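Local coordinates for glycosaminoglycan xylosylkinase (Hydra vulgaris, PDB 5XOM), which probably transfers phosphate from ATP to a xylose of the glycosaminoglycan–protein linkage region, as a secretory-pathway kinase of the Fam20 family, at residues F139-L144 against F271-A276; L145-A150 against S267-L272; R156-N159 against E163-P166; L221-P226 against K251-K256; R228-Y231 against M235-W238. One frame throughout, in Å; residues are numbered along the deposited sequence.

Contact 1. Residues F139-L144 against F271-A276; sequences FHLDRL and FLIGNA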
# COMPACT_ATOMS: atom_id res chain seq x y z
N PHE A 139 -12.48 -6.66 -13.12
CA PHE A 139 -11.24 -6.35 -12.43
C PHE A 139 -11.50 -5.67 -11.09
O PHE A 139 -10.93 -6.06 -10.06
CB PHE A 139 -10.33 -5.49 -13.31
CG PHE A 139 -9.35 -4.66 -12.55
CD1 PHE A 139 -8.31 -5.26 -11.85
CD2 PHE A 139 -9.46 -3.28 -12.53
CE1 PHE A 139 -7.40 -4.49 -11.14
CE2 PHE A 139 -8.56 -2.51 -11.83
CZ PHE A 139 -7.53 -3.11 -11.13
N HIS A 140 -12.41 -4.69 -11.05
CA HIS A 140 -12.68 -4.03 -9.78
C HIS A 140 -13.42 -4.94 -8.82
O HIS A 140 -13.21 -4.84 -7.60
CB HIS A 140 -13.45 -2.73 -10.00
CG HIS A 140 -12.62 -1.66 -10.62
ND1 HIS A 140 -11.65 -0.98 -9.92
CD2 HIS A 140 -12.59 -1.17 -11.88
CE1 HIS A 140 -11.06 -0.11 -10.72
NE2 HIS A 140 -11.61 -0.20 -11.91
N LEU A 141 -14.27 -5.83 -9.32
CA LEU A 141 -14.92 -6.75 -8.41
C LEU A 141 -13.93 -7.75 -7.84
O LEU A 141 -14.07 -8.19 -6.70
CB LEU A 141 -16.08 -7.47 -9.11
CG LEU A 141 -16.69 -8.59 -8.27
CD1 LEU A 141 -17.61 -7.95 -7.24
CD2 LEU A 141 -17.46 -9.59 -9.12
N ASP A 142 -12.89 -8.08 -8.61
CA ASP A 142 -11.86 -8.99 -8.13
C ASP A 142 -11.11 -8.40 -6.94
O ASP A 142 -10.81 -9.10 -5.98
CB ASP A 142 -10.90 -9.31 -9.28
CG ASP A 142 -9.61 -9.96 -8.82
OD1 ASP A 142 -8.65 -9.22 -8.49
OD2 ASP A 142 -9.53 -11.20 -8.80
N ARG A 143 -10.86 -7.08 -6.97
CA ARG A 143 -10.25 -6.41 -5.82
C ARG A 143 -11.26 -6.26 -4.68
O ARG A 143 -10.92 -6.48 -3.52
CB ARG A 143 -9.70 -5.05 -6.24
CG ARG A 143 -8.74 -5.14 -7.40
CD ARG A 143 -8.05 -3.82 -7.66
NE ARG A 143 -7.14 -3.48 -6.57
CZ ARG A 143 -7.28 -2.42 -5.79
NH1 ARG A 143 -8.30 -1.58 -5.99
NH2 ARG A 143 -6.41 -2.18 -4.82
N LEU A 144 -12.51 -5.90 -5.01
CA LEU A 144 -13.52 -5.69 -3.98
C LEU A 144 -13.77 -6.96 -3.17
O LEU A 144 -13.94 -6.91 -1.95
CB LEU A 144 -14.83 -5.20 -4.62
CG LEU A 144 -16.04 -5.05 -3.71
CD1 LEU A 144 -15.74 -4.04 -2.61
CD2 LEU A 144 -17.27 -4.62 -4.52
N PHE A 271 -19.58 -16.90 -11.50
CA PHE A 271 -21.03 -16.92 -11.34
C PHE A 271 -21.58 -15.52 -11.11
O PHE A 271 -22.64 -15.18 -11.65
CB PHE A 271 -21.43 -17.86 -10.21
CG PHE A 271 -22.88 -17.76 -9.82
CD1 PHE A 271 -23.88 -18.23 -10.66
CD2 PHE A 271 -23.25 -17.16 -8.64
CE1 PHE A 271 -25.23 -18.12 -10.30
CE2 PHE A 271 -24.58 -17.05 -8.28
CZ PHE A 271 -25.57 -17.53 -9.10
N LEU A 272 -20.90 -14.70 -10.30
CA LEU A 272 -21.40 -13.35 -10.04
C LEU A 272 -21.40 -12.49 -11.30
O LEU A 272 -22.31 -11.68 -11.50
CB LEU A 272 -20.60 -12.66 -8.94
CG LEU A 272 -20.53 -13.37 -7.59
CD1 LEU A 272 -19.31 -12.88 -6.81
CD2 LEU A 272 -21.84 -13.18 -6.83
N ILE A 273 -20.38 -12.64 -12.16
CA ILE A 273 -20.31 -11.81 -13.36
C ILE A 273 -21.00 -12.45 -14.56
O ILE A 273 -21.16 -11.78 -15.59
CB ILE A 273 -18.85 -11.46 -13.71
CG1 ILE A 273 -18.06 -12.70 -14.13
CG2 ILE A 273 -18.18 -10.75 -12.53
CD1 ILE A 273 -16.61 -12.40 -14.53
N GLY A 274 -21.44 -13.70 -14.45
CA GLY A 274 -22.11 -14.36 -15.55
C GLY A 274 -21.18 -14.91 -16.61
O GLY A 274 -21.58 -15.01 -17.78
N ASN A 275 -19.95 -15.27 -16.25
CA ASN A 275 -18.97 -15.82 -17.18
C ASN A 275 -19.11 -17.34 -17.19
O ASN A 275 -18.61 -18.02 -16.29
CB ASN A 275 -17.56 -15.39 -16.80
CG ASN A 275 -16.49 -16.06 -17.67
OD1 ASN A 275 -15.34 -16.24 -17.24
ND2 ASN A 275 -16.84 -16.41 -18.89
N ALA A 276 -19.77 -17.87 -18.21
CA ALA A 276 -19.95 -19.30 -18.37
C ALA A 276 -18.95 -19.90 -19.34
O ALA A 276 -19.16 -21.02 -19.81
CB ALA A 276 -21.37 -19.60 -18.83

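Contact 2. Residues L145-A150 against S267-L272; sequences LGFYRA and SIFDFL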
# COMPACT_ATOMS: atom_id res chain seq x y z
N LEU A 145 -13.79 -8.12 -3.83
CA LEU A 145 -14.00 -9.37 -3.12
C LEU A 145 -12.73 -9.93 -2.49
O LEU A 145 -12.80 -10.97 -1.83
CB LEU A 145 -14.59 -10.43 -4.06
CG LEU A 145 -15.95 -10.16 -4.70
CD1 LEU A 145 -16.23 -11.20 -5.78
CD2 LEU A 145 -17.05 -10.15 -3.63
N GLY A 146 -11.59 -9.26 -2.65
CA GLY A 146 -10.36 -9.71 -2.02
C GLY A 146 -9.66 -10.86 -2.70
O GLY A 146 -8.80 -11.48 -2.09
N PHE A 147 -10.02 -11.17 -3.95
CA PHE A 147 -9.31 -12.22 -4.67
C PHE A 147 -7.94 -11.74 -5.15
O PHE A 147 -6.95 -12.46 -5.02
CB PHE A 147 -10.15 -12.72 -5.85
CG PHE A 147 -11.34 -13.54 -5.46
CD1 PHE A 147 -11.22 -14.57 -4.54
CD2 PHE A 147 -12.59 -13.28 -6.00
CE1 PHE A 147 -12.32 -15.34 -4.17
CE2 PHE A 147 -13.69 -14.05 -5.64
CZ PHE A 147 -13.55 -15.07 -4.72
N TYR A 148 -7.88 -10.53 -5.71
CA TYR A 148 -6.63 -9.92 -6.19
C TYR A 148 -5.91 -10.80 -7.22
O TYR A 148 -4.68 -10.89 -7.24
CB TYR A 148 -5.70 -9.57 -5.02
CG TYR A 148 -6.31 -8.54 -4.06
CD1 TYR A 148 -6.46 -7.21 -4.45
CD2 TYR A 148 -6.74 -8.90 -2.79
CE1 TYR A 148 -7.03 -6.28 -3.60
CE2 TYR A 148 -7.30 -7.97 -1.93
CZ TYR A 148 -7.44 -6.66 -2.34
OH TYR A 148 -8.01 -5.73 -1.50
N ARG A 149 -6.68 -11.42 -8.12
CA ARG A 149 -6.16 -12.34 -9.13
C ARG A 149 -6.37 -11.86 -10.56
O ARG A 149 -6.18 -12.65 -11.49
CB ARG A 149 -6.81 -13.70 -8.99
CG ARG A 149 -6.62 -14.22 -7.64
CD ARG A 149 -7.40 -15.45 -7.32
NE ARG A 149 -7.43 -15.49 -5.87
CZ ARG A 149 -7.97 -16.44 -5.13
NH1 ARG A 149 -8.55 -17.51 -5.68
NH2 ARG A 149 -7.90 -16.32 -3.82
N ALA A 150 -6.81 -10.62 -10.75
CA ALA A 150 -7.09 -10.08 -12.07
C ALA A 150 -6.09 -8.99 -12.42
O ALA A 150 -5.82 -8.12 -11.59
CB ALA A 150 -8.51 -9.51 -12.12
N SER A 267 -15.14 -20.12 -9.57
CA SER A 267 -16.50 -20.41 -10.00
C SER A 267 -17.49 -19.46 -9.34
O SER A 267 -18.49 -19.08 -9.96
CB SER A 267 -16.87 -21.86 -9.68
OG SER A 267 -17.15 -22.03 -8.30
N ILE A 268 -17.22 -19.04 -8.10
CA ILE A 268 -18.05 -18.03 -7.45
C ILE A 268 -17.90 -16.69 -8.16
O ILE A 268 -18.89 -16.00 -8.44
CB ILE A 268 -17.68 -17.93 -5.96
CG1 ILE A 268 -18.15 -19.17 -5.20
CG2 ILE A 268 -18.25 -16.66 -5.34
CD1 ILE A 268 -17.56 -19.29 -3.81
N PHE A 269 -16.66 -16.31 -8.47
CA PHE A 269 -16.41 -15.06 -9.17
C PHE A 269 -17.05 -15.08 -10.55
O PHE A 269 -17.70 -14.11 -10.96
CB PHE A 269 -14.90 -14.82 -9.24
CG PHE A 269 -14.48 -13.67 -10.12
CD1 PHE A 269 -14.53 -12.36 -9.64
CD2 PHE A 269 -13.97 -13.89 -11.39
CE1 PHE A 269 -14.12 -11.30 -10.43
CE2 PHE A 269 -13.55 -12.82 -12.19
CZ PHE A 269 -13.63 -11.53 -11.70
N ASP A 270 -16.90 -16.19 -11.28
CA ASP A 270 -17.50 -16.29 -12.61
C ASP A 270 -19.02 -16.30 -12.55
O ASP A 270 -19.68 -15.78 -13.45
CB ASP A 270 -16.98 -17.54 -13.33
CG ASP A 270 -15.60 -17.33 -13.93
OD1 ASP A 270 -15.23 -16.17 -14.21
OD2 ASP A 270 -14.88 -18.33 -14.12
N PHE A 271 -19.58 -16.90 -11.50
CA PHE A 271 -21.03 -16.92 -11.34
C PHE A 271 -21.58 -15.52 -11.11
O PHE A 271 -22.64 -15.18 -11.65
CB PHE A 271 -21.43 -17.86 -10.21
CG PHE A 271 -22.88 -17.76 -9.82
CD1 PHE A 271 -23.88 -18.23 -10.66
CD2 PHE A 271 -23.25 -17.16 -8.64
CE1 PHE A 271 -25.23 -18.12 -10.30
CE2 PHE A 271 -24.58 -17.05 -8.28
CZ PHE A 271 -25.57 -17.53 -9.10
N LEU A 272 -20.90 -14.70 -10.30
CA LEU A 272 -21.40 -13.35 -10.04
C LEU A 272 -21.40 -12.49 -11.30
O LEU A 272 -22.31 -11.68 -11.50
CB LEU A 272 -20.60 -12.66 -8.94
CG LEU A 272 -20.53 -13.37 -7.59
CD1 LEU A 272 -19.31 -12.88 -6.81
CD2 LEU A 272 -21.84 -13.18 -6.83

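Contact 3. Residues R156-N159 against E163-P166; sequences RYIN and EVLP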
# COMPACT_ATOMS: atom_id res chain seq x y z
N ARG A 156 -10.72 3.40 -21.91
CA ARG A 156 -10.05 4.50 -22.59
C ARG A 156 -10.69 4.78 -23.93
O ARG A 156 -11.11 3.85 -24.63
CB ARG A 156 -8.58 4.17 -22.78
CG ARG A 156 -7.80 5.25 -23.46
CD ARG A 156 -6.32 5.01 -23.26
NE ARG A 156 -5.50 5.75 -24.20
CZ ARG A 156 -4.18 5.75 -24.18
NH1 ARG A 156 -3.48 5.07 -23.27
NH2 ARG A 156 -3.50 6.47 -25.08
N TYR A 157 -10.75 6.06 -24.30
CA TYR A 157 -11.19 6.49 -25.62
C TYR A 157 -9.97 6.66 -26.51
O TYR A 157 -9.12 7.52 -26.24
CB TYR A 157 -11.98 7.79 -25.55
CG TYR A 157 -13.26 7.70 -24.73
CD1 TYR A 157 -14.40 7.11 -25.26
CD2 TYR A 157 -13.33 8.23 -23.45
CE1 TYR A 157 -15.58 7.03 -24.53
CE2 TYR A 157 -14.51 8.16 -22.71
CZ TYR A 157 -15.62 7.56 -23.26
OH TYR A 157 -16.79 7.49 -22.53
N ILE A 158 -9.86 5.84 -27.55
CA ILE A 158 -8.70 5.80 -28.43
C ILE A 158 -9.02 6.55 -29.71
O ILE A 158 -10.00 6.22 -30.40
CB ILE A 158 -8.30 4.35 -28.76
CG1 ILE A 158 -8.01 3.55 -27.48
CG2 ILE A 158 -7.09 4.36 -29.68
CD1 ILE A 158 -6.73 3.94 -26.78
N ASN A 159 -8.21 7.54 -30.06
CA ASN A 159 -8.29 8.16 -31.38
C ASN A 159 -7.56 7.26 -32.36
O ASN A 159 -6.33 7.27 -32.43
CB ASN A 159 -7.69 9.56 -31.37
CG ASN A 159 -7.79 10.25 -32.73
OD1 ASN A 159 -7.59 9.63 -33.78
ND2 ASN A 159 -8.09 11.54 -32.71
N GLU A 163 -3.61 7.90 -32.94
CA GLU A 163 -2.82 7.08 -32.03
C GLU A 163 -2.49 5.69 -32.54
O GLU A 163 -1.44 5.16 -32.19
CB GLU A 163 -3.55 6.92 -30.69
CG GLU A 163 -3.90 8.20 -29.97
CD GLU A 163 -4.56 7.93 -28.63
OE1 GLU A 163 -3.83 7.63 -27.65
OE2 GLU A 163 -5.80 8.01 -28.54
N VAL A 164 -3.36 5.07 -33.34
CA VAL A 164 -3.17 3.68 -33.75
C VAL A 164 -2.61 3.58 -35.17
O VAL A 164 -1.60 2.92 -35.39
CB VAL A 164 -4.49 2.90 -33.61
CG1 VAL A 164 -4.35 1.51 -34.20
CG2 VAL A 164 -4.87 2.80 -32.14
N LEU A 165 -3.26 4.22 -36.14
CA LEU A 165 -2.83 4.08 -37.53
C LEU A 165 -1.37 4.43 -37.77
O LEU A 165 -0.71 3.68 -38.51
CB LEU A 165 -3.74 4.91 -38.45
CG LEU A 165 -5.13 4.36 -38.73
CD1 LEU A 165 -5.86 5.24 -39.74
CD2 LEU A 165 -5.04 2.93 -39.24
N PRO A 166 -0.80 5.51 -37.22
CA PRO A 166 0.61 5.81 -37.54
C PRO A 166 1.62 4.85 -36.93
O PRO A 166 2.81 4.98 -37.23
CB PRO A 166 0.81 7.24 -37.00
CG PRO A 166 -0.36 7.54 -36.15
CD PRO A 166 -1.46 6.62 -36.51
O HOH W 1 -6.45 7.71 -25.88

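Contact 4. Residues L221-P226 against K251-K256; sequences LKLPHP and KEPYTK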
# COMPACT_ATOMS: atom_id res chain seq x y z
N LEU A 221 0.42 -20.79 -17.46
CA LEU A 221 0.14 -22.13 -17.98
C LEU A 221 -1.37 -22.36 -18.02
O LEU A 221 -2.10 -21.89 -17.15
CB LEU A 221 0.82 -23.20 -17.13
CG LEU A 221 2.35 -23.23 -17.22
CD1 LEU A 221 2.93 -24.20 -16.21
CD2 LEU A 221 2.81 -23.59 -18.63
N LYS A 222 -1.82 -23.09 -19.04
CA LYS A 222 -3.23 -23.31 -19.29
C LYS A 222 -3.56 -24.80 -19.24
O LYS A 222 -2.83 -25.62 -19.81
CB LYS A 222 -3.63 -22.73 -20.64
CG LYS A 222 -5.09 -22.90 -21.00
CD LYS A 222 -5.30 -22.70 -22.49
CE LYS A 222 -4.79 -21.34 -22.95
NZ LYS A 222 -5.79 -20.26 -22.71
N LEU A 223 -4.66 -25.14 -18.57
CA LEU A 223 -5.19 -26.49 -18.50
C LEU A 223 -6.70 -26.46 -18.74
O LEU A 223 -7.35 -25.44 -18.48
CB LEU A 223 -4.91 -27.15 -17.14
CG LEU A 223 -3.45 -27.51 -16.84
CD1 LEU A 223 -3.31 -28.05 -15.42
CD2 LEU A 223 -2.96 -28.53 -17.85
N PRO A 224 -7.27 -27.55 -19.24
CA PRO A 224 -8.73 -27.61 -19.39
C PRO A 224 -9.43 -27.61 -18.04
O PRO A 224 -8.97 -28.25 -17.08
CB PRO A 224 -8.96 -28.93 -20.14
CG PRO A 224 -7.72 -29.73 -19.91
CD PRO A 224 -6.60 -28.74 -19.80
N HIS A 225 -10.54 -26.90 -17.96
CA HIS A 225 -11.33 -26.83 -16.73
C HIS A 225 -12.12 -28.13 -16.57
O HIS A 225 -12.85 -28.52 -17.49
CB HIS A 225 -12.28 -25.65 -16.77
CG HIS A 225 -12.74 -25.20 -15.42
ND1 HIS A 225 -13.49 -26.00 -14.58
CD2 HIS A 225 -12.60 -24.01 -14.77
CE1 HIS A 225 -13.76 -25.34 -13.47
NE2 HIS A 225 -13.24 -24.13 -13.56
N PRO A 226 -11.99 -28.83 -15.44
CA PRO A 226 -12.77 -30.07 -15.24
C PRO A 226 -14.27 -29.87 -15.41
O PRO A 226 -14.98 -30.83 -15.71
CB PRO A 226 -12.42 -30.47 -13.80
CG PRO A 226 -11.05 -29.91 -13.58
CD PRO A 226 -11.03 -28.60 -14.34
N LYS A 251 -7.10 -37.53 -9.62
CA LYS A 251 -5.95 -37.20 -10.46
C LYS A 251 -5.34 -35.86 -10.05
O LYS A 251 -6.01 -35.00 -9.47
CB LYS A 251 -6.36 -37.14 -11.94
CG LYS A 251 -6.17 -38.42 -12.74
CD LYS A 251 -6.16 -38.11 -14.24
CE LYS A 251 -5.99 -39.36 -15.09
NZ LYS A 251 -6.14 -39.06 -16.55
N GLU A 252 -4.06 -35.69 -10.39
CA GLU A 252 -3.34 -34.44 -10.10
C GLU A 252 -3.80 -33.42 -11.13
O GLU A 252 -4.18 -33.79 -12.23
CB GLU A 252 -1.82 -34.61 -10.20
CG GLU A 252 -1.07 -34.97 -8.91
CD GLU A 252 0.41 -35.27 -9.15
OE1 GLU A 252 0.73 -35.98 -10.13
OE2 GLU A 252 1.26 -34.74 -8.40
N PRO A 253 -3.78 -32.13 -10.78
CA PRO A 253 -3.33 -31.40 -9.58
C PRO A 253 -4.46 -31.11 -8.60
O PRO A 253 -4.36 -30.15 -7.82
CB PRO A 253 -2.78 -30.11 -10.17
CG PRO A 253 -3.67 -29.86 -11.35
CD PRO A 253 -4.12 -31.20 -11.87
N TYR A 254 -5.52 -31.89 -8.65
CA TYR A 254 -6.67 -31.67 -7.78
C TYR A 254 -6.62 -32.51 -6.50
O TYR A 254 -7.53 -32.41 -5.68
CB TYR A 254 -7.97 -31.92 -8.56
CG TYR A 254 -7.94 -31.20 -9.89
CD1 TYR A 254 -8.03 -29.81 -9.96
CD2 TYR A 254 -7.78 -31.90 -11.08
CE1 TYR A 254 -7.98 -29.15 -11.17
CE2 TYR A 254 -7.72 -31.24 -12.30
CZ TYR A 254 -7.82 -29.86 -12.34
OH TYR A 254 -7.77 -29.20 -13.54
N THR A 255 -5.57 -33.32 -6.32
CA THR A 255 -5.49 -34.17 -5.13
C THR A 255 -5.01 -33.39 -3.92
O THR A 255 -5.52 -33.58 -2.81
CB THR A 255 -4.55 -35.35 -5.37
OG1 THR A 255 -3.20 -34.90 -5.32
CG2 THR A 255 -4.79 -35.94 -6.73
N LYS A 256 -4.00 -32.54 -4.10
CA LYS A 256 -3.40 -31.77 -3.01
C LYS A 256 -3.21 -30.34 -3.47
O LYS A 256 -3.29 -30.02 -4.66
CB LYS A 256 -2.04 -32.31 -2.57
CG LYS A 256 -0.96 -32.13 -3.64
CD LYS A 256 0.44 -32.32 -3.07
CE LYS A 256 0.77 -33.77 -2.85
NZ LYS A 256 2.15 -33.97 -2.34
O HOH W 2 -7.56 -30.35 -16.03

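Contact 5. Residues R228-Y231 against M235-W238; sequences RRTY and MAKW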
# COMPACT_ATOMS: atom_id res chain seq x y z
N ARG A 228 -15.66 -27.70 -17.65
CA ARG A 228 -15.93 -27.06 -18.92
C ARG A 228 -17.17 -27.65 -19.59
O ARG A 228 -17.58 -28.78 -19.33
CB ARG A 228 -14.72 -27.19 -19.85
CG ARG A 228 -14.40 -28.61 -20.29
CD ARG A 228 -13.03 -28.66 -20.95
NE ARG A 228 -12.67 -29.99 -21.42
CZ ARG A 228 -12.15 -30.95 -20.65
NH1 ARG A 228 -11.94 -30.72 -19.36
NH2 ARG A 228 -11.85 -32.13 -21.18
N ARG A 229 -17.76 -26.85 -20.47
CA ARG A 229 -18.94 -27.26 -21.21
C ARG A 229 -18.54 -28.01 -22.48
O ARG A 229 -17.37 -28.07 -22.86
CB ARG A 229 -19.80 -26.04 -21.56
CG ARG A 229 -20.25 -25.30 -20.33
CD ARG A 229 -20.78 -23.91 -20.62
NE ARG A 229 -21.04 -23.24 -19.35
CZ ARG A 229 -22.15 -23.41 -18.64
NH1 ARG A 229 -23.10 -24.21 -19.09
NH2 ARG A 229 -22.30 -22.77 -17.49
N THR A 230 -19.54 -28.60 -23.13
CA THR A 230 -19.28 -29.42 -24.30
C THR A 230 -19.17 -28.60 -25.58
O THR A 230 -18.48 -29.01 -26.52
CB THR A 230 -20.38 -30.46 -24.47
OG1 THR A 230 -21.65 -29.80 -24.48
CG2 THR A 230 -20.35 -31.45 -23.32
N TYR A 231 -19.84 -27.44 -25.62
CA TYR A 231 -19.88 -26.60 -26.82
C TYR A 231 -20.48 -27.37 -27.99
O TYR A 231 -20.02 -27.30 -29.13
CB TYR A 231 -18.51 -26.01 -27.13
CG TYR A 231 -18.07 -25.07 -26.03
CD1 TYR A 231 -18.52 -23.76 -25.99
CD2 TYR A 231 -17.28 -25.52 -24.98
CE1 TYR A 231 -18.15 -22.91 -24.97
CE2 TYR A 231 -16.91 -24.68 -23.95
CZ TYR A 231 -17.35 -23.37 -23.95
OH TYR A 231 -16.99 -22.53 -22.93
N MET A 235 -24.19 -33.63 -23.33
CA MET A 235 -24.00 -33.09 -22.00
C MET A 235 -22.66 -33.52 -21.44
O MET A 235 -22.18 -34.63 -21.68
CB MET A 235 -25.12 -33.51 -21.04
CG MET A 235 -26.48 -33.09 -21.53
SD MET A 235 -27.70 -33.02 -20.21
CE MET A 235 -27.97 -31.24 -20.12
N ALA A 236 -22.05 -32.61 -20.69
CA ALA A 236 -20.80 -32.94 -20.04
C ALA A 236 -21.03 -33.84 -18.84
O ALA A 236 -22.13 -33.95 -18.30
CB ALA A 236 -20.06 -31.70 -19.60
N LYS A 237 -19.92 -34.47 -18.45
CA LYS A 237 -19.97 -35.54 -17.47
C LYS A 237 -20.48 -35.02 -16.15
O LYS A 237 -21.29 -35.68 -15.50
CB LYS A 237 -18.58 -36.14 -17.31
CG LYS A 237 -18.45 -37.39 -18.07
CD LYS A 237 -18.51 -36.94 -19.58
CE LYS A 237 -18.46 -38.10 -20.66
NZ LYS A 237 -19.20 -39.34 -21.14
N TRP A 238 -20.09 -33.79 -15.79
CA TRP A 238 -20.54 -33.15 -14.55
C TRP A 238 -22.02 -32.78 -14.56
O TRP A 238 -22.62 -32.59 -13.50
CB TRP A 238 -19.69 -31.91 -14.26
CG TRP A 238 -19.66 -30.88 -15.37
CD1 TRP A 238 -18.74 -30.78 -16.39
CD2 TRP A 238 -20.57 -29.79 -15.54
NE1 TRP A 238 -19.03 -29.69 -17.18
CE2 TRP A 238 -20.15 -29.07 -16.68
CE3 TRP A 238 -21.70 -29.35 -14.85
CZ2 TRP A 238 -20.82 -27.93 -17.14
CZ3 TRP A 238 -22.37 -28.22 -15.30
CH2 TRP A 238 -21.92 -27.52 -16.44

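Contact 1. Residues F139-L144 against F271-A276
A chi1 of 172° carries CG of Leu-141 to the side opposite the backbone N and swings CD2 across to Ile-273, whose own first torsion (chi1 67°) places CG1 in the crowded position between backbone N and carbonyl carbon and turns the other branch, CG2, back toward the leucine. The two methyls meet at 3.7 Å from CD2 of Leu-141 to CG2 of Ile-273, the side chains crossing obliquely. The same leucine methyl also lies 4.4 Å from CB of Leu-272, and is thus set against two consecutive residues of the opposing helix. Leucine supplies one branch only, and no polar atom takes part. This is a small apolar join between helix 132-144 and the C-terminal end of helix 259-273, positions that in a protein-kinase fold correspond probably to helices alphaC and alphaE. Just beyond the contact the second helix is ended by a Schellman motif: Gly-274 takes positive phi, its N makes a weak bond to Phe-271 O, and Asn-275 N reaches Asp-270 O. A side chain at Gly-274 would press on the preceding carbonyl oxygen, so the turn calls for glycine. Phe-269, one turn earlier on helix 259-273, also touches Leu-141. Arg-367 of helix 358-382 binds Leu-272 O through NH1, and Phe-271 packs against the same helix.

Contact 2. Residues L145-A150 against S267-L272
Leu-145 and Leu-272 reach toward each other tip to tip, their CD1 methyls 3.7 Å apart. Both keep CG beside the backbone N and opposite the carbonyl carbon (chi1 -62° in Leu-145), which points each side chain at the other segment. The CD1 methyl of Leu-145 also comes to the edge of the Phe-269 ring, near its plane, at 4.4 Å from CD1 of that phenylalanine. Phe-269 adopts the other common choice, CG anti to its N with chi1 171°, and it is CB of this residue, not its ring, that meets Phe-147 most closely, 3.9 Å from CE2. Phe-147 is in turn backed by Arg-149: CD1 of Phe-147 sits over the centre of one guanidinium face, 3.8 Å above its plane. NE of that arginine bonds to Phe-147 O at 3.2 Å, arriving from above the carbonyl plane rather than on a lone pair. Ring and guanidinium are therefore held together by packing and by a bond to the backbone of the same phenylalanine. Gly-146, at positive phi, closes helix 132-144 in a Schellman motif and turns the chain into this loop, which probably matches the alphaC-beta4 loop of protein kinases. Arg-149 also forms a salt bridge with Asp-265, one turn before Phe-269 on helix 259-273; Thr-325 and Arg-328 of helix 323-334 pack on Phe-147, and strand 153-159 follows the loop.

Contact 3. Residues R156-N159 against E163-P166
Glu-163 spends both carboxylate oxygens on the strand before it. OE1 takes NH2 of Arg-156 in a salt bridge of 2.8 Å, at the guanidinium edge and with the two flat groups nearly coplanar. OE2 accepts the backbone N of Asn-159 at 2.9 Å, on its anti side, and also a proton from water 1, which is held by Arg-156 NE and gives its other proton to Tyr-157 O. Glu-163 N returns a backbone bond of 2.8 Å to Asn-159 O. Asn-159 is the N-cap of helix 160-164, its OD1 holding Ala-162 N, so strand 153-159, at one side of the five-stranded antiparallel sheet, runs directly into a capped helical turn. Were Glu-163 cut back to an alanine, the Asn-159 N-H would probably lose its acceptor and the Arg-156 charge its mate. Alongside this polar network, CG2 of Ile-158 meets CG2 of Val-164 at 3.7 Å, the side chains crossing at about a right angle and both packing on Phe-98. The extended Arg-156 is steadied from farther out, NH1 bonding to Met-77 O and Ala-80 O.

Contact 4. Residues L221-P226 against K251-K256
Tyr-254 and Pro-226 bury the most surface here. The proline ring meets the phenol end: CG of Pro-226 lies 3.4 Å from Tyr-254 OH and 3.5 Å from its CZ, and CD of the same proline is also 3.4 Å from the hydroxyl oxygen. The two side chains come from opposite directions; a chi1 of -48° sets CG of Tyr-254 opposite its carbonyl carbon and aims the phenol at Pro-226. Its ring is braced by its own neighbour, since CD of Pro-253 stands 3.6 Å above one face, offset toward the rim; that proline follows a cis peptide bond. Leu-223 is third, in a looser apolar approach, CD1 of Leu-223 4.5 Å from CG of Pro-253. Polar contact runs through water 2, which lies in the plane of the tyrosine ring, 2.8 Å from Tyr-254 OH, and donates to Pro-224 O at 2.7 Å. The hydroxyl has a further partner in Tyr-281 OH, on strand 280-286, which pairs antiparallel with 221-224 in the C-terminal lobe; Arg-259 and Leu-263 of helix 259-273 also touch Tyr-254. The phenol oxygen is thus held by Tyr-281 OH and water 2 while carbons of Pro-226 pack against it, so part of the link between the segments depends on one water.

Contact 5. Residues R228-Y231 against M235-W238
A chain reversal in the loop that leads from strand 221-224 to helix 237-240 is closed here by a bond from an indole to the backbone. Trp-238, at the start of that short helix, gives its NE1 proton to Arg-228 O at 2.7 Å with an almost straight N-H...O angle of 176°. The oxygen lies in the indole plane, at the ring edge, although the donor stands above the carbonyl plane and so not on a lone pair. The side chain is brought there by chi1 of 56°, with CG between backbone N and carbonyl carbon, folding the ring back toward the loop. A phenylalanine in place of Trp-238 would keep a ring but would probably leave Arg-228 O without its donor and the loop less firmly tied to the helix. Farther along the loop, CG2 of Thr-230 approaches Ala-236, 3.3 Å from its N and 3.7 Å from its CB, while Thr-230 OG1 turns aside to bond Lys-234 O. Ala-236 N is taken by Glu-239 OE2. The extended Arg-229 bonds Ala-276 O through NE and Ser-310 OG through NH2, with its guanidinium plane 85° from that of the indole. Its aliphatic part is what touches the tryptophan: CG of Arg-229 sits at the ring edge, 4.2 Å from CZ2 of Trp-238.

Contacts 1 and 2 are the buried pair, their centres 5 Å apart. Both use helix 259-273, and Leu-272 takes part in both, one contact facing the end of helix 132-144 and the other the loop that follows it; across each, hydrocarbon meets hydrocarbon. Contacts 3 and 5, partly buried, each tie a strand or loop to a short helix a few residues on, and both rely on hydrogen bonds, with a salt bridge added in contact 3. Contact 4, at the surface, mixes apolar packing with a water bridge. Contacts 4 and 5 lie on the side of the chain's centre opposite contact 3, and contact 5 is tied to contact 1 through Arg-229.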